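Local coordinates for periplasmic binding protein (Veillonella parvula, PDB 4OVK) that probably captures a small solute, perhaps an iron chelate, in the periplasm and hands it to an ABC transporter for import, at residues Ser241-Asp246 / Val268-Met273; Asp232-Ser237 / Lys261-His266; Gln185-Thr190 / Asp250-Gln255; Val45-Gly50 / Thr316-Asn321; Ala35-Pro40 / Ser83-Asn88. One frame throughout, in Å; residues are numbered along the deposited sequence. Where two conformers were deposited one is given.

Interaction 1: residues Ser241-Asp246 / Val268-Met273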
# COMPACT_ATOMS: atom_id res chain seq x y z
N SER A 241 -9.46 -12.70 -4.55
CA SER A 241 -10.63 -12.85 -3.66
C SER A 241 -10.43 -13.86 -2.53
O SER A 241 -11.30 -13.98 -1.68
CB SER A 241 -11.86 -13.28 -4.47
OG SER A 241 -11.79 -14.68 -4.82
N ILE A 242 -9.33 -14.61 -2.53
CA ILE A 242 -9.14 -15.70 -1.57
C ILE A 242 -9.35 -15.23 -0.12
O ILE A 242 -8.87 -14.17 0.29
CB ILE A 242 -7.78 -16.40 -1.78
CG1 ILE A 242 -7.69 -17.68 -0.94
CG2 ILE A 242 -6.63 -15.45 -1.47
CD1 ILE A 242 -6.43 -18.48 -1.22
N ARG A 243 -10.10 -16.02 0.64
CA ARG A 243 -10.38 -15.72 2.03
C ARG A 243 -10.10 -16.94 2.88
O ARG A 243 -9.96 -18.02 2.35
CB ARG A 243 -11.83 -15.27 2.19
CG ARG A 243 -11.99 -13.84 1.74
CD ARG A 243 -13.40 -13.36 1.85
NE ARG A 243 -13.44 -11.94 1.52
CZ ARG A 243 -14.52 -11.19 1.61
NH1 ARG A 243 -15.66 -11.71 2.03
NH2 ARG A 243 -14.46 -9.90 1.29
N PRO A 244 -10.00 -16.78 4.22
CA PRO A 244 -9.60 -17.92 5.05
C PRO A 244 -10.48 -19.19 4.92
O PRO A 244 -9.95 -20.30 4.89
CB PRO A 244 -9.67 -17.35 6.46
CG PRO A 244 -9.38 -15.89 6.28
CD PRO A 244 -10.12 -15.55 5.02
N ASP A 245 -11.79 -19.03 4.86
CA ASP A 245 -12.67 -20.19 4.73
C ASP A 245 -12.44 -20.98 3.43
O ASP A 245 -12.74 -22.18 3.38
CB ASP A 245 -14.15 -19.78 4.89
CG ASP A 245 -14.55 -19.57 6.36
OD1 ASP A 245 -13.76 -19.90 7.28
OD2 ASP A 245 -15.67 -19.08 6.59
N ASP A 246 -11.87 -20.35 2.40
CA ASP A 246 -11.48 -21.07 1.17
C ASP A 246 -10.38 -22.12 1.42
O ASP A 246 -10.35 -23.19 0.80
CB ASP A 246 -11.00 -20.09 0.09
CG ASP A 246 -12.07 -19.07 -0.30
OD1 ASP A 246 -13.29 -19.39 -0.17
OD2 ASP A 246 -11.70 -17.95 -0.73
N VAL A 268 -4.99 -18.52 9.55
CA VAL A 268 -5.03 -18.02 8.17
C VAL A 268 -5.80 -16.71 8.18
O VAL A 268 -6.98 -16.65 8.56
CB VAL A 268 -5.75 -18.99 7.21
CG1 VAL A 268 -5.68 -18.48 5.77
CG2 VAL A 268 -5.17 -20.39 7.31
N TYR A 269 -5.13 -15.65 7.75
CA TYR A 269 -5.64 -14.29 7.90
C TYR A 269 -5.61 -13.52 6.59
O TYR A 269 -4.57 -13.48 5.92
CB TYR A 269 -4.78 -13.53 8.89
CG TYR A 269 -4.67 -14.18 10.25
CD1 TYR A 269 -5.73 -14.16 11.14
CD2 TYR A 269 -3.49 -14.81 10.65
CE1 TYR A 269 -5.61 -14.75 12.40
CE2 TYR A 269 -3.36 -15.38 11.89
CZ TYR A 269 -4.43 -15.36 12.77
OH TYR A 269 -4.30 -15.94 14.02
N LYS A 270 -6.73 -12.89 6.24
CA LYS A 270 -6.77 -11.93 5.13
C LYS A 270 -6.14 -10.58 5.50
O LYS A 270 -6.52 -9.94 6.49
CB LYS A 270 -8.21 -11.73 4.68
CG LYS A 270 -8.41 -10.84 3.45
CD LYS A 270 -7.98 -11.54 2.18
CE LYS A 270 -8.67 -10.95 0.97
NZ LYS A 270 -8.17 -11.53 -0.30
N ALA A 271 -5.18 -10.13 4.70
CA ALA A 271 -4.54 -8.85 4.97
C ALA A 271 -5.56 -7.72 4.96
O ALA A 271 -6.46 -7.69 4.11
CB ALA A 271 -3.46 -8.57 3.95
N PRO A 272 -5.41 -6.76 5.87
CA PRO A 272 -6.28 -5.59 5.83
C PRO A 272 -6.08 -4.72 4.59
O PRO A 272 -5.06 -4.82 3.89
CB PRO A 272 -5.88 -4.80 7.08
CG PRO A 272 -5.15 -5.76 7.93
CD PRO A 272 -4.46 -6.69 6.99
N MSE A 273 -7.06 -3.87 4.34
CA MSE A 273 -6.98 -2.85 3.31
C MSE A 273 -7.67 -1.60 3.78
O MSE A 273 -8.83 -1.64 4.14
CB MSE A 273 -7.62 -3.40 2.05
CG MSE A 273 -7.81 -2.28 1.03
SE MSE A 273 -8.12 -3.13 -0.70
CE MSE A 273 -10.07 -3.12 -0.53
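Lys270 reaches from its strand to Ile242. Its CB lies 4.3 Å from Pro244 CD, at the root of the chain. CG leaves anti to the backbone N (chi1 -176°), and the chain then bends at chi2 (73°). This turns CD towards the Ile242 carbonyl, and CD comes within 3.4 Å of Ile242 O. CE follows at 3.3 Å from Ile242 O. The tip, NZ, donates to Ile242 O at 2.8 Å and is tilted 18° from the carbonyl plane. NZ also bonds to the carbonyl oxygens of Ser237 and Asp240. Three backbone oxygens thus grip this buried ammonium, an arrangement that would favour the charged form. Behind it, Pro244 CG rests on Val268 O at 3.4 Å, and Pro244 CB meets Val268 CG1 at 4.2 Å. Leu236 of strand 233-236 also touches Pro244, Val268 and Lys270. The pairing joins the start of helix 244-248 to strand 268-270, within the beta-alpha-beta crossover between neighbouring parallel strands of an alpha/beta lobe.

Interaction 2: residues Asp232-Ser237 / Lys261-His266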
# COMPACT_ATOMS: atom_id res chain seq x y z
N ASP A 232 3.30 -21.76 10.17
CA ASP A 232 2.47 -21.54 11.37
C ASP A 232 1.37 -20.50 11.15
O ASP A 232 0.30 -20.55 11.79
CB ASP A 232 3.36 -21.08 12.53
CG ASP A 232 4.47 -22.07 12.87
OD1 ASP A 232 4.14 -23.18 13.36
OD2 ASP A 232 5.66 -21.75 12.64
N ILE A 233 1.65 -19.54 10.27
CA ILE A 233 0.74 -18.43 9.98
C ILE A 233 0.70 -18.23 8.47
O ILE A 233 1.73 -18.34 7.81
CB ILE A 233 1.23 -17.12 10.66
CG1 ILE A 233 1.18 -17.25 12.19
CG2 ILE A 233 0.39 -15.92 10.24
CD1 ILE A 233 1.89 -16.14 12.93
N ILE A 234 -0.50 -17.99 7.93
CA ILE A 234 -0.66 -17.68 6.50
C ILE A 234 -1.39 -16.35 6.41
O ILE A 234 -2.43 -16.17 7.05
CB ILE A 234 -1.47 -18.77 5.75
CG1 ILE A 234 -0.72 -20.12 5.77
CG2 ILE A 234 -1.75 -18.35 4.31
CD1 ILE A 234 -1.58 -21.31 5.37
N ILE A 235 -0.83 -15.41 5.65
CA ILE A 235 -1.48 -14.15 5.35
C ILE A 235 -1.89 -14.21 3.89
O ILE A 235 -1.10 -14.61 3.03
CB ILE A 235 -0.53 -12.96 5.61
CG1 ILE A 235 -0.12 -12.94 7.10
CG2 ILE A 235 -1.17 -11.66 5.18
CD1 ILE A 235 1.00 -11.99 7.37
N LEU A 236 -3.14 -13.84 3.62
CA LEU A 236 -3.70 -13.85 2.27
C LEU A 236 -3.71 -12.43 1.74
O LEU A 236 -4.18 -11.53 2.41
CB LEU A 236 -5.13 -14.40 2.27
CG LEU A 236 -5.36 -15.77 2.92
CD1 LEU A 236 -6.84 -16.09 2.99
CD2 LEU A 236 -4.63 -16.87 2.16
N SER A 237 -3.21 -12.23 0.52
CA SER A 237 -3.15 -10.89 -0.04
C SER A 237 -4.51 -10.39 -0.54
O SER A 237 -5.47 -11.15 -0.65
CB SER A 237 -2.13 -10.86 -1.19
OG SER A 237 -2.77 -11.09 -2.42
N LYS A 261 0.05 -26.61 9.61
CA LYS A 261 -0.10 -26.08 10.98
C LYS A 261 -1.02 -24.85 11.04
O LYS A 261 -1.95 -24.81 11.84
CB LYS A 261 1.26 -25.75 11.60
CG LYS A 261 2.13 -26.96 11.94
CD LYS A 261 3.55 -26.52 12.30
CE LYS A 261 4.45 -27.67 12.70
NZ LYS A 261 5.84 -27.21 12.95
N ALA A 262 -0.76 -23.86 10.18
CA ALA A 262 -1.60 -22.65 10.14
C ALA A 262 -3.08 -22.96 9.93
O ALA A 262 -3.94 -22.26 10.44
CB ALA A 262 -1.12 -21.67 9.06
N VAL A 263 -3.36 -24.03 9.18
CA VAL A 263 -4.73 -24.40 8.86
C VAL A 263 -5.37 -25.13 10.04
O VAL A 263 -6.50 -24.83 10.43
CB VAL A 263 -4.79 -25.22 7.56
CG1 VAL A 263 -6.23 -25.64 7.25
CG2 VAL A 263 -4.21 -24.41 6.42
N LYS A 264 -4.64 -26.08 10.62
CA LYS A 264 -5.14 -26.84 11.77
C LYS A 264 -5.37 -25.96 13.00
O LYS A 264 -6.29 -26.22 13.79
CB LYS A 264 -4.17 -27.98 12.10
CG LYS A 264 -4.10 -29.04 11.00
CD LYS A 264 -3.34 -30.28 11.44
CE LYS A 264 -1.84 -30.02 11.50
NZ LYS A 264 -1.12 -31.16 12.13
N THR A 265 -4.54 -24.92 13.16
CA THR A 265 -4.65 -23.99 14.30
C THR A 265 -5.42 -22.71 13.97
O THR A 265 -5.47 -21.81 14.80
CB THR A 265 -3.25 -23.60 14.83
OG1 THR A 265 -2.47 -23.01 13.79
CG2 THR A 265 -2.52 -24.84 15.39
N HIS A 266 -6.01 -22.64 12.77
CA HIS A 266 -6.86 -21.51 12.36
C HIS A 266 -6.12 -20.17 12.47
O HIS A 266 -6.59 -19.21 13.11
CB HIS A 266 -8.19 -21.49 13.12
CG HIS A 266 -9.09 -22.65 12.79
ND1 HIS A 266 -9.97 -22.63 11.73
CD2 HIS A 266 -9.24 -23.86 13.38
CE1 HIS A 266 -10.61 -23.78 11.67
NE2 HIS A 266 -10.19 -24.54 12.67
O HOH W 1 0.02 -21.83 14.16
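Ala262 packs closely against Asp232 and Ile234, and this is the tight part of the contact. The CA atoms of Asp232 and Ala262 are only 4.4 Å apart. Ala262 CB sits 3.3 Å from Asp232 O, and Ala262 CA makes a CA-H...O contact with the same oxygen. On the apolar side, Ile234 CG1 meets Ala262 CB at 3.7 Å. Ile234 CD1 carries on past the methyl to Val263 CG2, 4.2 Å away. Val263 itself also packs on helix 244-248. The small alanine brings helix 261-264 close to the start of strand 233-236.

The other side is looser. Asp232 and Lys261 run side by side, pointing the same way. Asp232 OD1 is 4.4 Å from Lys261 NZ, beyond salt-bridge range, while OD2 accepts from the backbone N of Lys180. A water donates to Asp232 O at 2.7 Å and to Thr265 OG1 at 2.8 Å. Thr265 OG1 in turn donates to Lys261 O, and a Schellman motif with His266 as its C-prime residue ends the helix there. The close packing is therefore mostly of the alanine methyl on a carbonyl and an isoleucine, while the opposite charges probably add only a weak, solvent-screened attraction.

Interaction 3: residues Gln185-Thr190 / Asp250-Gln255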
# COMPACT_ATOMS: atom_id res chain seq x y z
N GLN A 185 -0.45 -15.09 -2.25
CA GLN A 185 -1.08 -14.06 -3.09
C GLN A 185 -2.49 -14.42 -3.53
O GLN A 185 -3.38 -13.55 -3.55
CB GLN A 185 -0.26 -13.77 -4.35
CG GLN A 185 -0.63 -12.41 -4.95
CD GLN A 185 0.11 -12.07 -6.24
OE1 GLN A 185 0.28 -10.89 -6.58
NE2 GLN A 185 0.54 -13.08 -6.97
N ASN A 186 -2.69 -15.68 -3.92
CA ASN A 186 -3.90 -16.05 -4.67
C ASN A 186 -4.25 -17.53 -4.55
O ASN A 186 -3.68 -18.24 -3.72
CB ASN A 186 -3.74 -15.61 -6.13
CG ASN A 186 -2.53 -16.21 -6.81
OD1 ASN A 186 -2.11 -17.32 -6.50
ND2 ASN A 186 -1.99 -15.49 -7.79
N LYS A 187 -5.18 -17.99 -5.39
CA LYS A 187 -5.64 -19.38 -5.41
C LYS A 187 -4.80 -20.27 -6.33
O LYS A 187 -5.17 -21.43 -6.57
CB LYS A 187 -7.10 -19.44 -5.85
CG LYS A 187 -8.03 -18.61 -4.97
CD LYS A 187 -9.50 -18.78 -5.34
CE LYS A 187 -9.93 -17.81 -6.40
NZ LYS A 187 -9.85 -16.39 -5.99
N ASN A 188 -3.68 -19.75 -6.82
CA ASN A 188 -2.85 -20.45 -7.78
C ASN A 188 -1.42 -20.64 -7.26
O ASN A 188 -0.46 -20.63 -8.04
CB ASN A 188 -2.84 -19.67 -9.11
CG ASN A 188 -2.49 -20.54 -10.31
OD1 ASN A 188 -2.72 -21.76 -10.30
ND2 ASN A 188 -1.92 -19.92 -11.35
N LEU A 189 -1.28 -20.81 -5.94
CA LEU A 189 -0.01 -21.19 -5.32
C LEU A 189 1.13 -20.20 -5.56
O LEU A 189 2.30 -20.57 -5.62
CB LEU A 189 0.39 -22.61 -5.75
CG LEU A 189 -0.57 -23.71 -5.30
CD1 LEU A 189 -0.28 -25.02 -6.04
CD2 LEU A 189 -0.47 -23.90 -3.79
N THR A 190 0.77 -18.92 -5.69
CA THR A 190 1.75 -17.87 -5.84
C THR A 190 1.97 -17.20 -4.49
O THR A 190 1.01 -16.81 -3.81
CB THR A 190 1.29 -16.83 -6.87
OG1 THR A 190 1.06 -17.50 -8.11
CG2 THR A 190 2.35 -15.76 -7.06
N ASP A 250 -11.04 -26.29 2.06
CA ASP A 250 -10.38 -26.87 0.87
C ASP A 250 -11.22 -26.70 -0.38
O ASP A 250 -11.62 -27.66 -1.03
CB ASP A 250 -9.99 -28.34 1.10
CG ASP A 250 -8.65 -28.50 1.80
OD1 ASP A 250 -7.63 -27.92 1.32
OD2 ASP A 250 -8.60 -29.21 2.83
N LYS A 251 -11.49 -25.44 -0.71
CA LYS A 251 -12.23 -25.10 -1.91
C LYS A 251 -11.35 -24.99 -3.14
O LYS A 251 -11.87 -24.83 -4.24
CB LYS A 251 -12.96 -23.78 -1.70
CG LYS A 251 -13.90 -23.78 -0.51
CD LYS A 251 -14.67 -22.47 -0.47
CE LYS A 251 -15.32 -22.23 0.88
NZ LYS A 251 -15.89 -20.86 0.98
N LEU A 252 -10.03 -25.10 -2.97
CA LEU A 252 -9.10 -24.83 -4.07
C LEU A 252 -8.64 -26.12 -4.76
O LEU A 252 -8.01 -26.99 -4.13
CB LEU A 252 -7.90 -24.04 -3.56
CG LEU A 252 -8.26 -22.77 -2.79
CD1 LEU A 252 -7.01 -22.07 -2.28
CD2 LEU A 252 -9.11 -21.84 -3.65
N GLU A 253 -8.96 -26.24 -6.05
CA GLU A 253 -8.66 -27.44 -6.84
C GLU A 253 -7.17 -27.75 -6.88
O GLU A 253 -6.36 -26.85 -7.09
CB GLU A 253 -9.17 -27.31 -8.28
CG GLU A 253 -10.48 -28.03 -8.55
CD GLU A 253 -10.92 -27.90 -9.99
OE1 GLU A 253 -10.51 -28.73 -10.83
OE2 GLU A 253 -11.67 -26.95 -10.28
N GLY A 254 -6.83 -29.03 -6.69
CA GLY A 254 -5.44 -29.49 -6.71
C GLY A 254 -4.62 -29.18 -5.47
O GLY A 254 -3.41 -29.41 -5.45
N GLN A 255 -5.27 -28.67 -4.42
CA GLN A 255 -4.55 -28.25 -3.21
C GLN A 255 -5.20 -28.87 -2.00
O GLN A 255 -6.41 -28.87 -1.86
CB GLN A 255 -4.54 -26.72 -3.08
CG GLN A 255 -3.94 -26.00 -4.28
CD GLN A 255 -4.19 -24.51 -4.28
OE1 GLN A 255 -4.25 -23.86 -3.23
NE2 GLN A 255 -4.34 -23.94 -5.47
O HOH W 2 -3.23 -21.19 -3.71
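Gln255 carries the polar link to Lys187. Its NE2 donates to Lys187 O at 2.9 Å, with an N-H...O angle of 149°. The oxygen lies near the amide plane of Gln255, but the donor stands above the plane of the Lys187 carbonyl, 48° out of it. Beside this bond, Leu189 comes from the opposite direction. Leu189 CG is 3.8 Å from Gln255 NE2, and Leu189 CD2 touches Gln255 CD and OE1. An apolar touch is made by Lys187 on Leu252. The two side chains cross at about a right angle, and Lys187 CD meets Leu252 CD2 at 3.5 Å.

Both segments are loops that sit on an alpha/beta lobe with a parallel sheet. Leu252 to Gln255 form a type II beta turn, with Gly254 at positive phi, and the turn presents Leu252 and Gln255 to the other loop. In that loop Asn186 makes an Asx turn: its OD1 accepts from Asn188 N at 2.9 Å.

A bridging water donates to Gln255 OE1 at 2.9 Å and to Asn186 O at 3.0 Å, and accepts from Leu189 N at 3.0 Å. Gln255 OE1 also takes a bond from Trp257 NE1, so both ends of the amide are held. Lys187 bends at chi3 (-88°) and chi4, and its NZ turns away to a salt bridge with Asp240 and a bond to Ser241 OG. Leu189 is backed by Met223 and Ile226 of helix 223-229.

Interaction 4: residues Val45-Gly50 / Thr316-Asn321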
# COMPACT_ATOMS: atom_id res chain seq x y z
N VAL A 45 -1.59 11.19 -2.81
CA VAL A 45 -1.92 12.60 -3.00
C VAL A 45 -3.09 13.00 -2.10
O VAL A 45 -3.06 14.04 -1.45
CB VAL A 45 -2.22 12.89 -4.47
CG1 VAL A 45 -2.89 14.25 -4.64
CG2 VAL A 45 -0.92 12.79 -5.27
N TYR A 46 -4.11 12.15 -2.05
CA TYR A 46 -5.25 12.38 -1.17
C TYR A 46 -4.78 12.57 0.29
O TYR A 46 -5.22 13.49 0.98
CB TYR A 46 -6.28 11.25 -1.27
CG TYR A 46 -7.34 11.37 -0.23
CD1 TYR A 46 -8.45 12.17 -0.42
CD2 TYR A 46 -7.21 10.72 0.99
CE1 TYR A 46 -9.42 12.31 0.56
CE2 TYR A 46 -8.18 10.84 1.97
CZ TYR A 46 -9.27 11.64 1.76
OH TYR A 46 -10.22 11.78 2.74
N ALA A 47 -3.90 11.70 0.77
CA ALA A 47 -3.43 11.75 2.13
C ALA A 47 -2.67 13.05 2.44
O ALA A 47 -2.87 13.65 3.48
CB ALA A 47 -2.55 10.55 2.42
N VAL A 48 -1.81 13.48 1.53
CA VAL A 48 -1.03 14.69 1.75
C VAL A 48 -1.92 15.93 1.73
O VAL A 48 -1.78 16.80 2.57
CB VAL A 48 0.11 14.82 0.71
CG1 VAL A 48 0.87 16.12 0.91
CG2 VAL A 48 1.06 13.63 0.82
N ASP A 49 -2.87 15.99 0.78
CA ASP A 49 -3.75 17.15 0.68
C ASP A 49 -4.91 17.07 1.67
O ASP A 49 -5.61 18.06 1.85
CB ASP A 49 -4.31 17.29 -0.75
CG ASP A 49 -4.59 18.74 -1.13
OD1 ASP A 49 -3.93 19.66 -0.58
OD2 ASP A 49 -5.48 18.94 -1.98
N GLY A 50 -5.12 15.91 2.29
CA GLY A 50 -6.28 15.67 3.14
C GLY A 50 -7.60 15.85 2.41
O GLY A 50 -8.61 16.19 3.00
N THR A 316 -6.69 12.37 11.99
CA THR A 316 -5.63 13.39 11.87
C THR A 316 -5.41 13.79 10.41
O THR A 316 -5.36 14.98 10.07
CB THR A 316 -4.32 12.87 12.48
OG1 THR A 316 -4.50 12.69 13.89
CG2 THR A 316 -3.15 13.84 12.26
N PHE A 317 -5.30 12.79 9.56
CA PHE A 317 -4.88 13.03 8.18
C PHE A 317 -6.03 13.19 7.19
O PHE A 317 -5.91 13.95 6.20
CB PHE A 317 -3.87 11.96 7.75
CG PHE A 317 -2.60 12.00 8.55
CD1 PHE A 317 -1.76 13.12 8.48
CD2 PHE A 317 -2.25 10.96 9.38
CE1 PHE A 317 -0.60 13.17 9.23
CE2 PHE A 317 -1.08 11.00 10.11
CZ PHE A 317 -0.24 12.11 10.04
N TYR A 318 -7.15 12.52 7.43
CA TYR A 318 -8.27 12.54 6.49
C TYR A 318 -9.50 13.29 7.05
O TYR A 318 -10.48 13.47 6.33
CB TYR A 318 -8.72 11.13 6.12
CG TYR A 318 -7.66 10.15 5.71
CD1 TYR A 318 -6.50 10.53 5.05
CD2 TYR A 318 -7.84 8.79 5.93
CE1 TYR A 318 -5.55 9.61 4.65
CE2 TYR A 318 -6.90 7.86 5.54
CZ TYR A 318 -5.76 8.27 4.88
OH TYR A 318 -4.82 7.35 4.49
N HIS A 319 -9.46 13.71 8.31
CA HIS A 319 -10.59 14.35 8.97
C HIS A 319 -11.82 13.48 8.86
O HIS A 319 -12.91 13.96 8.54
CB HIS A 319 -10.88 15.76 8.41
CG HIS A 319 -9.69 16.65 8.48
ND1 HIS A 319 -9.20 17.13 9.67
CD2 HIS A 319 -8.85 17.09 7.52
CE1 HIS A 319 -8.12 17.84 9.44
NE2 HIS A 319 -7.88 17.83 8.14
N TYR A 320 -11.63 12.19 9.10
CA TYR A 320 -12.71 11.22 9.00
C TYR A 320 -12.67 10.35 10.24
O TYR A 320 -11.61 9.82 10.59
CB TYR A 320 -12.58 10.35 7.74
CG TYR A 320 -13.81 9.49 7.48
CD1 TYR A 320 -14.90 10.02 6.79
CD2 TYR A 320 -13.89 8.17 7.93
CE1 TYR A 320 -16.03 9.27 6.57
CE2 TYR A 320 -15.03 7.41 7.70
CZ TYR A 320 -16.09 7.96 7.01
OH TYR A 320 -17.24 7.23 6.78
N ASN A 321 -13.81 10.22 10.90
CA ASN A 321 -13.95 9.40 12.10
C ASN A 321 -14.62 8.06 11.79
O ASN A 321 -15.84 7.98 11.59
CB ASN A 321 -14.72 10.18 13.17
CG ASN A 321 -13.96 11.40 13.65
OD1 ASN A 321 -12.73 11.38 13.75
ND2 ASN A 321 -14.68 12.47 13.97
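Aromatic contact comes first, between Tyr46 and Tyr318. The ring centroids are 5.3 Å apart and the planes make 51°, an oblique pairing. Tyr46 CE2 stands over one face of Tyr318, 3.5 Å from Tyr318 CD1. CG of Tyr46 leaves anti to the backbone N (chi1 171°), which carries the ring along to Tyr318. The Tyr46 OH ends 3.8 Å from Tyr318 CB.

The apolar part is Ala47. Its CB lies in the plane of the Tyr318 ring, at the edge, 3.9 Å from Tyr318 CE1. Tyr318 is thus met on a face and at an edge, and its OH bonds to Glu284.

Backbone meets backbone at Gly50 and Phe317. Gly50 CA makes a CA-H...O contact with Phe317 O at 3.5 Å. The NE2 of Gln152, in helix 150-170, bonds to both Phe317 O and Ala47 O. Helices 41-49 and 306-318 are therefore joined directly by ring and methyl packing, and one carbonyl of each shares the Gln152 amide of a third helix.

Interaction 5: residues Ala35-Pro40 / Ser83-Asn88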
# COMPACT_ATOMS: atom_id res chain seq x y z
N ALA A 35 -2.84 15.38 -12.09
CA ALA A 35 -3.08 14.06 -12.68
C ALA A 35 -1.98 13.10 -12.23
O ALA A 35 -0.82 13.49 -12.09
CB ALA A 35 -3.14 14.12 -14.19
N ILE A 36 -2.36 11.83 -12.01
CA ILE A 36 -1.48 10.88 -11.36
C ILE A 36 -1.43 9.57 -12.13
O ILE A 36 -2.42 8.86 -12.22
CB ILE A 36 -1.95 10.63 -9.90
CG1 ILE A 36 -2.09 11.95 -9.16
CG2 ILE A 36 -0.98 9.70 -9.18
CD1 ILE A 36 -3.15 11.98 -8.10
N VAL A 37 -0.25 9.27 -12.68
CA VAL A 37 -0.03 8.03 -13.42
C VAL A 37 0.16 6.80 -12.51
O VAL A 37 -0.50 5.78 -12.72
CB VAL A 37 1.14 8.19 -14.42
CG1 VAL A 37 1.61 6.84 -14.96
CG2 VAL A 37 0.72 9.13 -15.53
N PRO A 38 1.05 6.89 -11.49
CA PRO A 38 1.30 5.69 -10.65
C PRO A 38 0.06 5.29 -9.86
O PRO A 38 -0.64 6.14 -9.33
CB PRO A 38 2.42 6.15 -9.72
CG PRO A 38 3.10 7.25 -10.46
CD PRO A 38 2.01 7.96 -11.20
N ILE A 39 -0.20 3.99 -9.77
CA ILE A 39 -1.47 3.51 -9.23
C ILE A 39 -1.67 3.86 -7.74
O ILE A 39 -2.70 4.41 -7.38
CB ILE A 39 -1.68 2.01 -9.49
CG1 ILE A 39 -1.78 1.74 -11.00
CG2 ILE A 39 -2.94 1.52 -8.78
CD1 ILE A 39 -1.63 0.28 -11.38
N PRO A 40 -0.68 3.56 -6.88
CA PRO A 40 -0.90 3.86 -5.45
C PRO A 40 -0.86 5.35 -5.07
O PRO A 40 -1.28 5.74 -3.97
CB PRO A 40 0.27 3.13 -4.75
CG PRO A 40 1.24 2.79 -5.80
CD PRO A 40 0.57 2.82 -7.13
N SER A 83 -10.30 8.83 -15.63
CA SER A 83 -9.34 7.72 -15.52
C SER A 83 -8.95 7.12 -16.88
O SER A 83 -8.53 5.96 -16.96
CB SER A 83 -9.90 6.63 -14.63
OG SER A 83 -11.09 6.10 -15.15
N SER A 84 -9.10 7.91 -17.93
CA SER A 84 -8.87 7.45 -19.29
C SER A 84 -7.55 7.93 -19.88
O SER A 84 -7.17 7.53 -20.98
CB SER A 84 -10.02 7.91 -20.18
OG SER A 84 -10.07 9.33 -20.27
N PHE A 85 -6.84 8.79 -19.17
CA PHE A 85 -5.69 9.50 -19.76
C PHE A 85 -4.41 8.66 -19.83
O PHE A 85 -3.44 9.07 -20.47
CB PHE A 85 -5.45 10.81 -19.01
CG PHE A 85 -4.63 10.66 -17.77
CD1 PHE A 85 -5.22 10.29 -16.56
CD2 PHE A 85 -3.27 10.88 -17.81
CE1 PHE A 85 -4.44 10.16 -15.44
CE2 PHE A 85 -2.49 10.76 -16.68
CZ PHE A 85 -3.07 10.38 -15.50
N VAL A 86 -4.43 7.50 -19.18
CA VAL A 86 -3.29 6.58 -19.12
C VAL A 86 -3.80 5.13 -19.13
O VAL A 86 -4.83 4.84 -18.53
CB VAL A 86 -2.41 6.87 -17.87
CG1 VAL A 86 -3.16 6.65 -16.56
CG2 VAL A 86 -1.12 6.06 -17.90
N ASP A 87 -3.09 4.23 -19.81
CA ASP A 87 -3.50 2.81 -19.89
C ASP A 87 -2.75 1.93 -18.88
O ASP A 87 -1.98 2.43 -18.07
CB ASP A 87 -3.37 2.30 -21.34
CG ASP A 87 -1.93 2.05 -21.77
OD1 ASP A 87 -1.03 2.06 -20.92
OD2 ASP A 87 -1.71 1.84 -22.99
N ASN A 88 -2.96 0.61 -18.92
CA ASN A 88 -2.34 -0.32 -17.95
C ASN A 88 -0.84 -0.50 -18.10
O ASN A 88 -0.18 -0.95 -17.17
CB ASN A 88 -2.98 -1.71 -18.02
CG ASN A 88 -4.18 -1.83 -17.12
OD1 ASN A 88 -4.53 -0.89 -16.43
ND2 ASN A 88 -4.82 -3.00 -17.12
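The backbones of Val37 and Val86 come closest, with CA of Val37 6.7 Å from CA of Val86, where the chain leaves strand 34-36. That strand is an inner one of the parallel sheet in the N-terminal alpha/beta lobe, between strands 55-57 and 104-108. Segment 83-88 is a loop that covers its end.

Phe85 does most of the covering. Its CG takes the crowded position between backbone N and carbonyl carbon (chi1 83°), and the ring points at the strand. Ile36 O lies at the ring edge, near its plane, 3.7 Å from Phe85 CZ. The edge hydrogens of the ring face this oxygen, which suits a weakly polar contact. Ala35 CB is 4.0 Å from Phe85 CZ, and Val37 CG2 is 3.8 Å from Phe85 CE2; both approach the ring obliquely.

Val37 uses its other branch for Val86, with CG1 4.1 Å from Val86 CG2. Val37 also packs on Val105 and Ile107 of strand 104-108, and Phe85 on Val97 of helix 94-100. The touching residues are all buried, and apart from the Ile36 carbonyl the touching groups are apolar. Val86 also turns back on its neighbour: its CG1 sits 3.8 Å above one face of the Phe85 ring, offset toward the rim.

Interactions 1, 2 and 3 cluster in one lobe, with centres 10 to 14 Å apart. Interactions 1 and 2 share the parallel sheet through neighbouring strands 233-236 and 268-270. Interaction 3 joins loops nearby, and a salt bridge from Asp246 OD1 to Lys251 NZ, 3.2 Å long, ties it to interaction 1. Along the chain these three interleave. Interactions 4 and 5 are in the other lobe, 21 Å apart between centres; Val45 CG2 touches Ile36 CD1 where strand 34-36 leads into helix 41-49. Interaction 4 brings the late helix 306-318 back to this lobe, so the first three are nested inside its loop. Such a two-lobed layout fits a solute-binding protein, where the ligand would probably bind between the lobes.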